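Local coordinates for protein trehalose monomycolate exporter MmpL3 (Mycobacterium tuberculosis, PDB 7NVH) that probably exports trehalose monomycolate, a mycolic acid carrier for the cell envelope, across the inner membrane of the mycobacterium, at residues Ile248-Phe260 / Ser321-Leu333. Numbering follows the deposited sequence.
Sequences IAIDYGLFIVSRF and SAILSITVLPACL
Leu333 covers one face of the Phe260 ring. Its CB sits over the middle of that face, 3.7 Å from the centroid, in a CH-pi contact. CD1 of Leu333 lies over the root of the ring, 3.6 Å from Phe260 CB, and its CD2 settles beside Phe260 CD2. The two side chains run past each other in opposite directions. Phe260 has CG anti to the backbone N (chi1 179°), which swings the ring out from its own helix, across to Leu333.

One turn back, Leu329 fits against Gly253, Ile256 and Val257. Its CD2 packs 3.6 Å from Gly253 CA, where no side chain holds it off, and touches Ile256 CG2. Its CD1 meets Val257 CG2 at 3.8 Å, the two side chains crossing at about a right angle. Ile256 divides its branches: CG2 goes to Leu329, while CD1 lies against Ser325 CB at 3.6 Å.

Both helices, 248-265 and 305-336, belong to the transmembrane bundle of an RND-type transporter. Segments 248-260 and 321-333 run roughly parallel; their axes cross at -25° and come within 9.3 Å of each other. Helix 305-336 is kinked at Pro330, whose N has no bond to the preceding turn.

At the other end small residues let the backbones come close. Ala249 CB touches Ser321 CB at 3.6 Å. Ser325 OG donates back to Ser321 O at 2.8 Å, from above the carbonyl plane, and packs against Tyr252 CB, near the plane of the ring at its edge. Ser321 O also accepts from Ser325 N, from the opposite face. Ser321 OG, near Tyr252 CE2, bonds to Val318 O. From helix 624-654, Asp640 OD2 bonds to Tyr252 OH and Tyr641 OH to Asp251 OD2. These Asp-Tyr pairs are probably the proton relay expected of RND-type transporters.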
# COMPACT_ATOMS: atom_id res chain seq x y z
N ILE A 248 -13.58 -3.29 5.61
CA ILE A 248 -14.77 -3.46 4.79
C ILE A 248 -15.39 -4.83 5.00
O ILE A 248 -16.60 -4.99 4.85
CB ILE A 248 -14.47 -3.21 3.30
CG1 ILE A 248 -13.66 -4.36 2.73
CG2 ILE A 248 -13.71 -1.91 3.13
CD1 ILE A 248 -13.67 -4.41 1.25
N ALA A 249 -14.59 -5.84 5.34
CA ALA A 249 -15.16 -7.13 5.69
C ALA A 249 -16.00 -7.05 6.95
O ALA A 249 -16.86 -7.90 7.17
CB ALA A 249 -14.06 -8.17 5.86
N ILE A 250 -15.76 -6.04 7.78
CA ILE A 250 -16.61 -5.82 8.94
C ILE A 250 -17.73 -4.84 8.63
O ILE A 250 -18.82 -4.95 9.20
CB ILE A 250 -15.75 -5.34 10.13
CG1 ILE A 250 -14.80 -6.46 10.56
CG2 ILE A 250 -16.63 -4.96 11.31
CD1 ILE A 250 -14.14 -6.22 11.90
N ASP A 251 -17.52 -3.89 7.71
CA ASP A 251 -18.62 -3.05 7.25
C ASP A 251 -19.72 -3.88 6.60
O ASP A 251 -20.91 -3.64 6.83
CB ASP A 251 -18.13 -2.00 6.26
CG ASP A 251 -17.21 -0.99 6.89
OD1 ASP A 251 -17.12 -0.95 8.13
OD2 ASP A 251 -16.61 -0.21 6.13
N TYR A 252 -19.34 -4.85 5.77
CA TYR A 252 -20.33 -5.67 5.09
C TYR A 252 -21.14 -6.47 6.09
O TYR A 252 -22.37 -6.57 5.98
CB TYR A 252 -19.64 -6.60 4.09
CG TYR A 252 -18.95 -5.89 2.95
CD1 TYR A 252 -19.16 -4.54 2.72
CD2 TYR A 252 -18.08 -6.56 2.11
CE1 TYR A 252 -18.53 -3.88 1.69
CE2 TYR A 252 -17.45 -5.92 1.07
CZ TYR A 252 -17.68 -4.58 0.86
OH TYR A 252 -17.05 -3.93 -0.17
N GLY A 253 -20.47 -7.05 7.09
CA GLY A 253 -21.18 -7.74 8.15
C GLY A 253 -22.08 -6.82 8.93
O GLY A 253 -23.20 -7.19 9.29
N LEU A 254 -21.61 -5.60 9.21
CA LEU A 254 -22.44 -4.61 9.88
C LEU A 254 -23.73 -4.38 9.11
O LEU A 254 -24.83 -4.47 9.67
CB LEU A 254 -21.67 -3.30 10.02
CG LEU A 254 -22.15 -2.29 11.05
CD1 LEU A 254 -22.06 -2.84 12.45
CD2 LEU A 254 -21.34 -1.01 10.93
N PHE A 255 -23.62 -4.08 7.82
CA PHE A 255 -24.80 -3.77 7.03
C PHE A 255 -25.75 -4.96 6.95
O PHE A 255 -26.96 -4.81 7.12
CB PHE A 255 -24.40 -3.31 5.63
CG PHE A 255 -24.00 -1.86 5.57
CD1 PHE A 255 -24.94 -0.88 5.32
CD2 PHE A 255 -22.69 -1.49 5.78
CE1 PHE A 255 -24.57 0.45 5.28
CE2 PHE A 255 -22.31 -0.16 5.74
CZ PHE A 255 -23.26 0.81 5.48
N ILE A 256 -25.21 -6.16 6.72
CA ILE A 256 -26.09 -7.32 6.54
C ILE A 256 -26.76 -7.71 7.86
O ILE A 256 -27.95 -8.02 7.89
CB ILE A 256 -25.31 -8.48 5.91
CG1 ILE A 256 -25.01 -8.14 4.45
CG2 ILE A 256 -26.11 -9.77 5.99
CD1 ILE A 256 -24.14 -9.12 3.76
N VAL A 257 -26.01 -7.70 8.96
CA VAL A 257 -26.59 -8.03 10.26
C VAL A 257 -27.64 -7.00 10.66
O VAL A 257 -28.70 -7.34 11.18
CB VAL A 257 -25.49 -8.17 11.32
CG1 VAL A 257 -26.09 -8.20 12.71
CG2 VAL A 257 -24.68 -9.42 11.08
N SER A 258 -27.35 -5.71 10.42
CA SER A 258 -28.32 -4.68 10.74
C SER A 258 -29.58 -4.83 9.91
O SER A 258 -30.69 -4.65 10.41
CB SER A 258 -27.70 -3.30 10.53
OG SER A 258 -27.65 -2.98 9.15
N ARG A 259 -29.43 -5.16 8.62
CA ARG A 259 -30.60 -5.37 7.78
C ARG A 259 -31.41 -6.56 8.25
O ARG A 259 -32.65 -6.53 8.23
CB ARG A 259 -30.18 -5.54 6.32
CG ARG A 259 -31.32 -5.43 5.34
CD ARG A 259 -32.00 -4.09 5.46
NE ARG A 259 -33.41 -4.16 5.09
CZ ARG A 259 -33.89 -3.75 3.92
NH1 ARG A 259 -33.08 -3.23 3.01
NH2 ARG A 259 -35.19 -3.85 3.67
N PHE A 260 -30.74 -7.64 8.66
CA PHE A 260 -31.46 -8.80 9.18
C PHE A 260 -32.23 -8.45 10.44
O PHE A 260 -33.38 -8.86 10.61
CB PHE A 260 -30.49 -9.95 9.44
CG PHE A 260 -31.14 -11.17 10.00
CD1 PHE A 260 -31.78 -12.08 9.17
CD2 PHE A 260 -31.12 -11.43 11.36
CE1 PHE A 260 -32.38 -13.20 9.69
CE2 PHE A 260 -31.72 -12.55 11.88
CZ PHE A 260 -32.35 -13.44 11.04
N SER A 321 -14.45 -11.25 1.26
CA SER A 321 -15.34 -10.61 2.22
C SER A 321 -16.78 -10.60 1.72
O SER A 321 -17.71 -10.91 2.47
CB SER A 321 -14.87 -9.19 2.51
OG SER A 321 -15.02 -8.36 1.37
N ALA A 322 -16.98 -10.27 0.44
CA ALA A 322 -18.33 -10.28 -0.11
C ALA A 322 -18.92 -11.68 -0.13
O ALA A 322 -20.08 -11.88 0.22
CB ALA A 322 -18.33 -9.69 -1.51
N ILE A 323 -18.13 -12.67 -0.56
CA ILE A 323 -18.63 -14.04 -0.64
C ILE A 323 -19.00 -14.54 0.75
O ILE A 323 -20.04 -15.17 0.94
CB ILE A 323 -17.61 -14.95 -1.33
CG1 ILE A 323 -17.54 -14.62 -2.82
CG2 ILE A 323 -17.99 -16.40 -1.16
CD1 ILE A 323 -16.27 -15.07 -3.49
N LEU A 324 -18.15 -14.26 1.75
CA LEU A 324 -18.49 -14.59 3.12
C LEU A 324 -19.78 -13.91 3.56
O LEU A 324 -20.69 -14.57 4.07
CB LEU A 324 -17.34 -14.19 4.05
CG LEU A 324 -16.11 -15.09 4.11
CD1 LEU A 324 -15.09 -14.46 5.03
CD2 LEU A 324 -16.49 -16.45 4.63
N SER A 325 -19.89 -12.61 3.32
CA SER A 325 -21.03 -11.85 3.80
C SER A 325 -22.33 -12.31 3.16
O SER A 325 -23.40 -12.16 3.76
CB SER A 325 -20.81 -10.36 3.55
OG SER A 325 -19.65 -9.91 4.22
N ILE A 326 -22.28 -12.86 1.95
CA ILE A 326 -23.49 -13.33 1.29
C ILE A 326 -23.70 -14.84 1.41
O ILE A 326 -24.77 -15.33 1.03
CB ILE A 326 -23.54 -12.92 -0.19
CG1 ILE A 326 -22.68 -13.86 -1.04
CG2 ILE A 326 -23.13 -11.47 -0.36
CD1 ILE A 326 -22.71 -13.55 -2.52
N THR A 327 -22.73 -15.59 1.93
CA THR A 327 -22.87 -17.03 2.06
C THR A 327 -22.94 -17.48 3.52
O THR A 327 -23.90 -18.14 3.92
CB THR A 327 -21.71 -17.74 1.36
OG1 THR A 327 -20.48 -17.11 1.74
CG2 THR A 327 -21.86 -17.65 -0.14
N VAL A 328 -21.92 -17.16 4.32
CA VAL A 328 -21.86 -17.66 5.69
C VAL A 328 -22.76 -16.83 6.60
O VAL A 328 -23.54 -17.38 7.38
CB VAL A 328 -20.41 -17.67 6.19
CG1 VAL A 328 -20.37 -17.95 7.68
CG2 VAL A 328 -19.60 -18.69 5.43
N LEU A 329 -22.65 -15.51 6.51
CA LEU A 329 -23.41 -14.64 7.40
C LEU A 329 -24.92 -14.83 7.26
O LEU A 329 -25.60 -14.91 8.30
CB LEU A 329 -23.00 -13.19 7.18
CG LEU A 329 -23.53 -12.19 8.20
CD1 LEU A 329 -23.07 -12.57 9.59
CD2 LEU A 329 -23.06 -10.80 7.85
N PRO A 330 -25.50 -14.91 6.06
CA PRO A 330 -26.93 -15.25 5.99
C PRO A 330 -27.25 -16.60 6.60
O PRO A 330 -28.30 -16.75 7.22
CB PRO A 330 -27.22 -15.21 4.48
CG PRO A 330 -26.22 -14.26 3.95
CD PRO A 330 -24.98 -14.57 4.72
N ALA A 331 -26.37 -17.58 6.44
CA ALA A 331 -26.59 -18.87 7.09
C ALA A 331 -26.47 -18.76 8.60
O ALA A 331 -27.27 -19.35 9.34
CB ALA A 331 -25.60 -19.91 6.55
N CYS A 332 -25.48 -18.01 9.08
CA CYS A 332 -25.34 -17.79 10.52
C CYS A 332 -26.60 -17.15 11.09
O CYS A 332 -27.05 -17.51 12.19
CB CYS A 332 -24.13 -16.91 10.80
SG CYS A 332 -22.55 -17.77 10.92
N LEU A 333 -27.18 -16.19 10.37
CA LEU A 333 -28.38 -15.52 10.84
C LEU A 333 -29.60 -16.43 10.73
O LEU A 333 -30.50 -16.36 11.57
CB LEU A 333 -28.60 -14.23 10.06
CG LEU A 333 -27.49 -13.19 10.25
CD1 LEU A 333 -27.57 -12.12 9.17
CD2 LEU A 333 -27.59 -12.57 11.62